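Local coordinates for protein alpha-galactosidase (Umbelopsis vinacea, PDB 3A5V) that hydrolyses terminal alpha-galactosyl residues as a tetrameric, N-glycosylated fungal enzyme of glycoside hydrolase family 27, at residues E283-V293 / V360-S368. Numbering follows the deposited sequence.
Sequences EIIMNKEVIAV and VRDLWKQKS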
loop_
_atom_site.group_PDB
_atom_site.type_symbol
_atom_site.label_atom_id
_atom_site.label_comp_id
_atom_site.label_asym_id
_atom_site.label_seq_id
_atom_site.Cartn_x
_atom_site.Cartn_y
_atom_site.Cartn_z
ATOM N N GLU A 283 -33.519 26.164 -9.675
ATOM C CA GLU A 283 -32.497 27.202 -9.472
ATOM C C GLU A 283 -31.080 26.621 -9.552
ATOM O O GLU A 283 -30.167 27.251 -10.112
ATOM C CB GLU A 283 -32.723 27.904 -8.127
ATOM C CG GLU A 283 -31.779 29.072 -7.870
ATOM C CD GLU A 283 -32.035 29.785 -6.542
ATOM O OE1 GLU A 283 -33.161 29.673 -5.985
ATOM O OE2 GLU A 283 -31.088 30.447 -6.057
ATOM N N ILE A 284 -30.902 25.420 -9.002
ATOM C CA ILE A 284 -29.579 24.758 -8.984
ATOM C C ILE A 284 -29.233 24.024 -10.301
ATOM O O ILE A 284 -28.102 24.100 -10.797
ATOM C CB ILE A 284 -29.438 23.775 -7.770
ATOM C CG1 ILE A 284 -29.709 24.484 -6.416
ATOM C CG2 ILE A 284 -28.042 23.055 -7.776
ATOM C CD1 ILE A 284 -28.784 25.708 -6.102
ATOM N N ILE A 285 -30.201 23.320 -10.880
ATOM C CA ILE A 285 -29.876 22.449 -12.022
ATOM C C ILE A 285 -30.183 23.062 -13.399
ATOM O O ILE A 285 -29.858 22.459 -14.426
ATOM C CB ILE A 285 -30.496 21.030 -11.887
ATOM C CG1 ILE A 285 -32.028 21.062 -12.087
ATOM C CG2 ILE A 285 -30.062 20.370 -10.522
ATOM C CD1 ILE A 285 -32.698 19.671 -12.089
ATOM N N MET A 286 -30.823 24.233 -13.427
ATOM C CA MET A 286 -31.214 24.813 -14.721
ATOM C C MET A 286 -30.578 26.162 -14.996
ATOM O O MET A 286 -31.148 26.990 -15.719
ATOM C CB MET A 286 -32.749 24.918 -14.860
ATOM C CG MET A 286 -33.493 23.586 -14.700
ATOM S SD MET A 286 -35.260 23.846 -15.056
ATOM C CE MET A 286 -35.917 22.189 -14.846
ATOM N N ASN A 287 -29.400 26.387 -14.429
ATOM C CA ASN A 287 -28.712 27.656 -14.628
ATOM C C ASN A 287 -27.752 27.498 -15.802
ATOM O O ASN A 287 -26.722 26.839 -15.677
ATOM C CB ASN A 287 -27.981 28.070 -13.337
ATOM C CG ASN A 287 -27.274 29.424 -13.459
ATOM O OD1 ASN A 287 -26.649 29.720 -14.479
ATOM N ND2 ASN A 287 -27.360 30.242 -12.405
ATOM N N LYS A 288 -28.089 28.096 -16.943
ATOM C CA LYS A 288 -27.292 27.926 -18.168
ATOM C C LYS A 288 -25.848 28.374 -18.031
ATOM O O LYS A 288 -24.985 27.829 -18.696
ATOM C CB LYS A 288 -27.929 28.671 -19.368
ATOM C CG LYS A 288 -29.314 28.129 -19.766
ATOM C CD LYS A 288 -29.935 29.006 -20.873
ATOM C CE LYS A 288 -31.377 28.618 -21.131
ATOM N NZ LYS A 288 -31.875 29.419 -22.313
ATOM N N GLU A 289 -25.596 29.393 -17.204
ATOM C CA GLU A 289 -24.245 29.940 -17.054
ATOM C C GLU A 289 -23.342 28.962 -16.285
ATOM O O GLU A 289 -22.164 28.848 -16.585
ATOM C CB GLU A 289 -24.287 31.311 -16.360
ATOM C CG GLU A 289 -25.135 32.356 -17.131
ATOM C CD GLU A 289 -24.899 33.789 -16.672
ATOM O OE1 GLU A 289 -23.820 34.095 -16.121
ATOM O OE2 GLU A 289 -25.804 34.628 -16.863
ATOM N N VAL A 290 -23.914 28.254 -15.314
ATOM C CA VAL A 290 -23.174 27.216 -14.576
ATOM C C VAL A 290 -22.929 25.990 -15.474
ATOM O O VAL A 290 -21.817 25.468 -15.528
ATOM C CB VAL A 290 -23.893 26.814 -13.274
ATOM C CG1 VAL A 290 -23.024 25.816 -12.460
ATOM C CG2 VAL A 290 -24.212 28.056 -12.426
ATOM N N ILE A 291 -23.963 25.551 -16.198
ATOM C CA ILE A 291 -23.808 24.465 -17.171
ATOM C C ILE A 291 -22.714 24.800 -18.195
ATOM O O ILE A 291 -21.898 23.950 -18.526
ATOM C CB ILE A 291 -25.159 24.118 -17.869
ATOM C CG1 ILE A 291 -26.158 23.554 -16.838
ATOM C CG2 ILE A 291 -24.946 23.143 -19.075
ATOM C CD1 ILE A 291 -27.611 23.555 -17.321
ATOM N N ALA A 292 -22.684 26.053 -18.659
ATOM C CA ALA A 292 -21.648 26.492 -19.602
ATOM C C ALA A 292 -20.220 26.353 -19.059
ATOM O O ALA A 292 -19.264 26.238 -19.829
ATOM C CB ALA A 292 -21.922 27.944 -20.040
ATOM N N VAL A 293 -20.061 26.387 -17.733
ATOM C CA VAL A 293 -18.728 26.131 -17.151
ATOM C C VAL A 293 -18.340 24.660 -17.346
ATOM O O VAL A 293 -17.225 24.356 -17.779
ATOM C CB VAL A 293 -18.669 26.514 -15.634
ATOM C CG1 VAL A 293 -17.390 25.940 -14.967
ATOM C CG2 VAL A 293 -18.751 28.033 -15.467
ATOM N N VAL A 360 -15.832 40.928 -12.885
ATOM C CA VAL A 360 -16.154 39.639 -12.273
ATOM C C VAL A 360 -17.666 39.476 -12.259
ATOM O O VAL A 360 -18.392 40.378 -11.817
ATOM C CB VAL A 360 -15.619 39.550 -10.822
ATOM C CG1 VAL A 360 -15.967 38.172 -10.199
ATOM C CG2 VAL A 360 -14.098 39.797 -10.795
ATOM N N ARG A 361 -18.130 38.331 -12.745
ATOM C CA ARG A 361 -19.565 38.023 -12.786
ATOM C C ARG A 361 -19.881 36.890 -11.805
ATOM O O ARG A 361 -19.117 35.924 -11.693
ATOM C CB ARG A 361 -19.953 37.602 -14.202
ATOM C CG ARG A 361 -21.420 37.236 -14.385
ATOM C CD ARG A 361 -21.719 36.947 -15.857
ATOM N NE ARG A 361 -23.149 36.696 -16.096
ATOM C CZ ARG A 361 -24.067 37.649 -16.264
ATOM N NH1 ARG A 361 -23.728 38.940 -16.184
ATOM N NH2 ARG A 361 -25.338 37.311 -16.481
ATOM N N ASP A 362 -21.006 37.015 -11.110
ATOM C CA ASP A 362 -21.489 35.960 -10.224
ATOM C C ASP A 362 -22.434 35.103 -11.057
ATOM O O ASP A 362 -23.499 35.579 -11.484
ATOM C CB ASP A 362 -22.195 36.562 -9.002
ATOM C CG ASP A 362 -22.620 35.513 -7.972
ATOM O OD1 ASP A 362 -23.114 34.418 -8.360
ATOM O OD2 ASP A 362 -22.473 35.792 -6.759
ATOM N N LEU A 363 -22.038 33.847 -11.290
ATOM C CA LEU A 363 -22.762 32.962 -12.215
ATOM C C LEU A 363 -24.081 32.410 -11.678
ATOM O O LEU A 363 -25.013 32.137 -12.455
ATOM C CB LEU A 363 -21.859 31.816 -12.691
ATOM C CG LEU A 363 -20.599 32.236 -13.462
ATOM C CD1 LEU A 363 -19.992 31.001 -14.102
ATOM C CD2 LEU A 363 -20.892 33.321 -14.543
ATOM N N TRP A 364 -24.164 32.236 -10.362
ATOM C CA TRP A 364 -25.427 31.822 -9.728
ATOM C C TRP A 364 -26.459 32.941 -9.754
ATOM O O TRP A 364 -27.624 32.706 -10.090
ATOM C CB TRP A 364 -25.204 31.340 -8.285
ATOM C CG TRP A 364 -24.611 29.943 -8.264
ATOM C CD1 TRP A 364 -23.381 29.576 -7.779
ATOM C CD2 TRP A 364 -25.211 28.748 -8.789
ATOM N NE1 TRP A 364 -23.184 28.229 -7.955
ATOM C CE2 TRP A 364 -24.290 27.689 -8.568
ATOM C CE3 TRP A 364 -26.449 28.462 -9.399
ATOM C CZ2 TRP A 364 -24.552 26.362 -8.951
ATOM C CZ3 TRP A 364 -26.715 27.131 -9.789
ATOM C CH2 TRP A 364 -25.766 26.099 -9.561
ATOM N N LYS A 365 -26.020 34.144 -9.388
ATOM C CA LYS A 365 -26.889 35.331 -9.373
ATOM C C LYS A 365 -27.133 35.840 -10.786
ATOM O O LYS A 365 -28.128 36.545 -11.041
ATOM C CB LYS A 365 -26.294 36.421 -8.465
ATOM C CG LYS A 365 -26.304 36.020 -6.991
ATOM C CD LYS A 365 -25.485 36.940 -6.055
ATOM C CE LYS A 365 -24.865 36.119 -4.895
ATOM N NZ LYS A 365 -25.859 35.577 -3.923
ATOM N N GLN A 366 -26.253 35.434 -11.705
ATOM C CA GLN A 366 -26.259 35.893 -13.099
ATOM C C GLN A 366 -26.229 37.431 -13.164
ATOM O O GLN A 366 -27.088 38.076 -13.784
ATOM C CB GLN A 366 -27.440 35.300 -13.874
ATOM C CG GLN A 366 -27.457 33.761 -13.914
ATOM C CD GLN A 366 -28.536 33.214 -14.831
ATOM O OE1 GLN A 366 -29.576 33.844 -15.022
ATOM N NE2 GLN A 366 -28.288 32.047 -15.414
ATOM N N LYS A 367 -25.235 38.009 -12.497
ATOM C CA LYS A 367 -25.049 39.453 -12.527
ATOM C C LYS A 367 -23.575 39.812 -12.432
ATOM O O LYS A 367 -22.782 39.099 -11.799
ATOM C CB LYS A 367 -25.835 40.137 -11.409
ATOM C CG LYS A 367 -25.331 39.834 -10.025
ATOM C CD LYS A 367 -25.979 40.725 -8.977
ATOM C CE LYS A 367 -25.488 40.338 -7.583
ATOM N NZ LYS A 367 -26.327 40.975 -6.529
ATOM N N SER A 368 -23.224 40.924 -13.070
ATOM C CA SER A 368 -21.899 41.496 -12.939
ATOM C C SER A 368 -21.708 42.044 -11.533
ATOM O O SER A 368 -22.600 42.707 -10.991
ATOM C CB SER A 368 -21.701 42.634 -13.937
ATOM O OG SER A 368 -20.383 43.155 -13.811
HETATM O O HOH W 1 -29.199 30.737 -7.770
HETATM O O HOH W 2 -30.132 30.308 -17.030
#
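The indole of Trp364 takes Val290 CG2 on one face, a CH-pi contact with the methyl 3.5 Å from the six-ring centroid and almost on the ring normal. At the ring edge Trp364 CH2 meets the carbonyl oxygen Ile284 O at 3.3 Å, while CZ3 lies against Glu283 O. The Arg361 guanidinium has the backbone of Gln366 and Lys367 over one face and the Glu289 carboxylate at its edge, the two planes only 18° apart. This is a side-on, two-nitrogen salt bridge: Arg361 NE reaches Glu289 OE1 at 2.7 Å and Arg361 NH2 reaches OE2 on its syn lone pair, both bonds nearly straight. The same carboxylate stacks on the Gln366 amide. With an alanine at Glu289, the Arg361 guanidinium would probably lose its charge partner in this contact, and the Gln366 amide the carboxylate stacked on it. Asn287, its CG anti to the backbone N (chi1 -178°), points ND2 at Leu363 O (3.0 Å) and turns OD1 back to cap the following helix through Val290 N (3.2 Å). Gln366 NE2 adds a weak bond to that OD1, and a water links NE2 to Lys288 N. Val293 CG2 presses tightly on Leu363 CD1 at 3.5 Å. The contact thus joins the last helices of the (beta/alpha)8 barrel, 279-285 and 288-294, to the bulged turn between strands 358-362 and 367-372 of the C-terminal beta domain. Helix 251-263 also meets Trp364, Thr259 bonding NE1 and Arg255 making a cation-pi contact, while strand 384-390 packs against Leu363 and Trp364.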